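Local coordinates for MTH396 protein (Methanothermobacter thermautotrophicus, PDB 1NXH), which is of unknown function but forms an all-helical homodimer joined by interchain disulfides and belongs to the EhaM family, at residues 66-71 against 94-99. Residues are numbered along the deposited sequence; the frame is centred on the assembly and turned at random.
Sequences CIREKL and ALKDEI
Arg68 and Asp97 form a salt bridge between helix 63-74 and helix 89-104, in which NH1 of Arg68 lies 2.5 Å from OD1 of Asp97. The hydrogen bond within it is weak, bent to 125° at the hydrogen, and the guanidinium and carboxylate planes stand perpendicular. Arg68 reaches this acid because its chain bends at chi3 (53°) and carries the guanidinium across the neighbouring helix. There NH2 comes within 3.4 Å of CB of Lys96, whose side chain crosses the arginine at about a right angle. The same NH2 makes a salt bridge to Glu93, one turn before Asp97, and this second acid probably offsets the nearby ammonium of Lys96. Were Arg68 an alanine, Asp97 and Glu93 would probably lose the cation they share, and the aliphatic part of Lys96 its cover. The two helices belong to an all-helical fold; the axes of segments 66-71 and 94-99 come within 9.7 Å and cross at 122°, and Ile67 extends the packing to Thr100, Val103 and Leu104. One turn further along helix 63-74, CD2 of Leu71 meets CG2 of Ile99 at 3.8 Å, while its CD1 rests on the carbonyl oxygen of Lys96. Tyr109 and Ala112 of helix 109-124 border this apolar pair, whereas Cys66, on the same helix as Arg68, is disulfide-bonded to Cys78 of the second subunit.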
ATOM      1  N   CYS A  66       6.392  -7.869   2.290  1.00 34.71           N
ATOM      2  CA  CYS A  66       5.062  -7.315   2.209  1.00 34.71           C
ATOM      3  C   CYS A  66       4.877  -6.042   3.014  1.00 34.71           C
ATOM      4  O   CYS A  66       4.024  -5.197   2.690  1.00 34.71           O
ATOM      5  CB  CYS A  66       4.046  -8.365   2.631  1.00 32.53           C
ATOM      6  SG  CYS A  66       3.711  -9.610   1.335  1.00 32.53           S
ATOM      7  N   ILE A  67       5.683  -5.895   4.058  1.00 44.79           N
ATOM      8  CA  ILE A  67       5.588  -4.709   4.894  1.00 44.79           C
ATOM      9  C   ILE A  67       6.256  -3.530   4.213  1.00 44.79           C
ATOM     10  O   ILE A  67       5.750  -2.409   4.259  1.00 44.79           O
ATOM     11  CB  ILE A  67       6.244  -4.926   6.267  1.00 40.38           C
ATOM     12  CG1 ILE A  67       5.534  -6.070   7.010  1.00 40.38           C
ATOM     13  CG2 ILE A  67       6.192  -3.616   7.059  1.00 40.38           C
ATOM     14  CD1 ILE A  67       6.194  -6.489   8.298  1.00 40.38           C
ATOM     15  N   ARG A  68       7.398  -3.787   3.587  1.00 33.91           N
ATOM     16  CA  ARG A  68       8.110  -2.731   2.889  1.00 33.91           C
ATOM     17  C   ARG A  68       7.156  -2.170   1.871  1.00 33.91           C
ATOM     18  O   ARG A  68       6.982  -0.957   1.781  1.00 33.91           O
ATOM     19  CB  ARG A  68       9.344  -3.266   2.179  1.00 42.20           C
ATOM     20  CG  ARG A  68      10.242  -4.039   3.092  1.00 42.20           C
ATOM     21  CD  ARG A  68      11.612  -4.134   2.524  1.00 42.20           C
ATOM     22  NE  ARG A  68      12.136  -2.815   2.189  1.00 42.20           N
ATOM     23  CZ  ARG A  68      13.400  -2.467   2.414  1.00 42.20           C
ATOM     24  NH1 ARG A  68      14.229  -3.346   2.976  1.00 42.20           N
ATOM     25  NH2 ARG A  68      13.843  -1.258   2.082  1.00 42.20           N
ATOM     26  N   GLU A  69       6.524  -3.059   1.111  1.00 29.56           N
ATOM     27  CA  GLU A  69       5.569  -2.632   0.102  1.00 29.56           C
ATOM     28  C   GLU A  69       4.549  -1.672   0.702  1.00 29.56           C
ATOM     29  O   GLU A  69       4.355  -0.555   0.193  1.00 29.56           O
ATOM     30  CB  GLU A  69       4.831  -3.826  -0.487  1.00 47.03           C
ATOM     31  CG  GLU A  69       5.621  -4.631  -1.494  1.00 47.03           C
ATOM     32  CD  GLU A  69       4.731  -5.581  -2.274  1.00 47.03           C
ATOM     33  OE1 GLU A  69       5.278  -6.484  -2.950  1.00 47.03           O
ATOM     34  OE2 GLU A  69       3.488  -5.419  -2.215  1.00 47.03           O
ATOM     35  N   LYS A  70       3.902  -2.114   1.785  1.00 25.20           N
ATOM     36  CA  LYS A  70       2.894  -1.308   2.474  1.00 25.20           C
ATOM     37  C   LYS A  70       3.510   0.051   2.830  1.00 25.20           C
ATOM     38  O   LYS A  70       2.939   1.103   2.541  1.00 25.20           O
ATOM     39  CB  LYS A  70       2.403  -2.048   3.736  1.00 37.88           C
ATOM     40  CG  LYS A  70       0.936  -1.748   4.124  1.00 37.88           C
ATOM     41  CD  LYS A  70       0.384  -2.722   5.193  1.00 37.88           C
ATOM     42  CE  LYS A  70      -0.949  -2.242   5.867  1.00 37.88           C
ATOM     43  NZ  LYS A  70      -2.190  -2.287   5.013  1.00 37.88           N
ATOM     44  N   LEU A  71       4.695   0.022   3.430  1.00 28.29           N
ATOM     45  CA  LEU A  71       5.378   1.255   3.816  1.00 28.29           C
ATOM     46  C   LEU A  71       5.598   2.174   2.629  1.00 28.29           C
ATOM     47  O   LEU A  71       5.215   3.342   2.647  1.00 28.29           O
ATOM     48  CB  LEU A  71       6.726   0.937   4.468  1.00 25.39           C
ATOM     49  CG  LEU A  71       6.567   0.172   5.780  1.00 25.39           C
ATOM     50  CD1 LEU A  71       7.911  -0.277   6.311  1.00 25.39           C
ATOM     51  CD2 LEU A  71       5.835   1.069   6.777  1.00 25.39           C
ATOM     52  N   ALA A  94      16.728   2.847   3.398  1.00 42.09           N
ATOM     53  CA  ALA A  94      17.121   2.904   4.801  1.00 42.09           C
ATOM     54  C   ALA A  94      15.891   3.038   5.673  1.00 42.09           C
ATOM     55  O   ALA A  94      15.684   2.239   6.582  1.00 42.09           O
ATOM     56  CB  ALA A  94      18.031   4.085   5.034  1.00 41.76           C
ATOM     57  N   LEU A  95      15.082   4.054   5.377  1.00 26.96           N
ATOM     58  CA  LEU A  95      13.859   4.329   6.119  1.00 26.96           C
ATOM     59  C   LEU A  95      12.922   3.132   6.183  1.00 26.96           C
ATOM     60  O   LEU A  95      12.355   2.810   7.244  1.00 26.96           O
ATOM     61  CB  LEU A  95      13.110   5.499   5.490  1.00 17.71           C
ATOM     62  CG  LEU A  95      11.819   5.877   6.233  1.00 17.71           C
ATOM     63  CD1 LEU A  95      12.146   6.289   7.681  1.00 17.71           C
ATOM     64  CD2 LEU A  95      11.113   7.010   5.492  1.00 17.71           C
ATOM     65  N   LYS A  96      12.747   2.475   5.042  1.00 38.74           N
ATOM     66  CA  LYS A  96      11.872   1.316   4.998  1.00 38.74           C
ATOM     67  C   LYS A  96      12.460   0.211   5.866  1.00 38.74           C
ATOM     68  O   LYS A  96      11.724  -0.538   6.515  1.00 38.74           O
ATOM     69  CB  LYS A  96      11.691   0.859   3.548  1.00 38.56           C
ATOM     70  CG  LYS A  96      10.789   1.799   2.739  1.00 38.56           C
ATOM     71  CD  LYS A  96      11.179   1.873   1.263  1.00 38.56           C
ATOM     72  CE  LYS A  96      10.872   0.570   0.516  1.00 38.56           C
ATOM     73  NZ  LYS A  96      11.384   0.599  -0.891  1.00 38.56           N
ATOM     74  N   ASP A  97      13.789   0.132   5.901  1.00 25.52           N
ATOM     75  CA  ASP A  97      14.455  -0.885   6.697  1.00 25.52           C
ATOM     76  C   ASP A  97      14.110  -0.756   8.169  1.00 25.52           C
ATOM     77  O   ASP A  97      13.521  -1.664   8.773  1.00 25.52           O
ATOM     78  CB  ASP A  97      15.968  -0.793   6.534  1.00 54.29           C
ATOM     79  CG  ASP A  97      16.428  -1.242   5.171  1.00 54.29           C
ATOM     80  OD1 ASP A  97      15.766  -2.128   4.595  1.00 54.29           O
ATOM     81  OD2 ASP A  97      17.456  -0.728   4.681  1.00 54.29           O
ATOM     82  N   GLU A  98      14.490   0.381   8.742  1.00 30.21           N
ATOM     83  CA  GLU A  98      14.246   0.654  10.148  1.00 30.21           C
ATOM     84  C   GLU A  98      12.799   0.542  10.580  1.00 30.21           C
ATOM     85  O   GLU A  98      12.538   0.017  11.662  1.00 30.21           O
ATOM     86  CB  GLU A  98      14.775   2.029  10.517  1.00 80.09           C
ATOM     87  CG  GLU A  98      14.696   3.028   9.414  1.00 80.09           C
ATOM     88  CD  GLU A  98      15.424   4.281   9.786  1.00 80.09           C
ATOM     89  OE1 GLU A  98      16.501   4.156  10.409  1.00 80.09           O
ATOM     90  OE2 GLU A  98      14.934   5.384   9.464  1.00 80.09           O
ATOM     91  N   ILE A  99      11.858   1.032   9.770  1.00 27.60           N
ATOM     92  CA  ILE A  99      10.449   0.925  10.158  1.00 27.60           C
ATOM     93  C   ILE A  99      10.065  -0.543  10.147  1.00 27.60           C
ATOM     94  O   ILE A  99       9.408  -1.033  11.062  1.00 27.60           O
ATOM     95  CB  ILE A  99       9.477   1.652   9.193  1.00 22.50           C
ATOM     96  CG1 ILE A  99       9.928   3.097   8.946  1.00 22.50           C
ATOM     97  CG2 ILE A  99       8.047   1.638   9.790  1.00 22.50           C
ATOM     98  CD1 ILE A  99       9.832   3.991  10.159  1.00 22.50           C
TER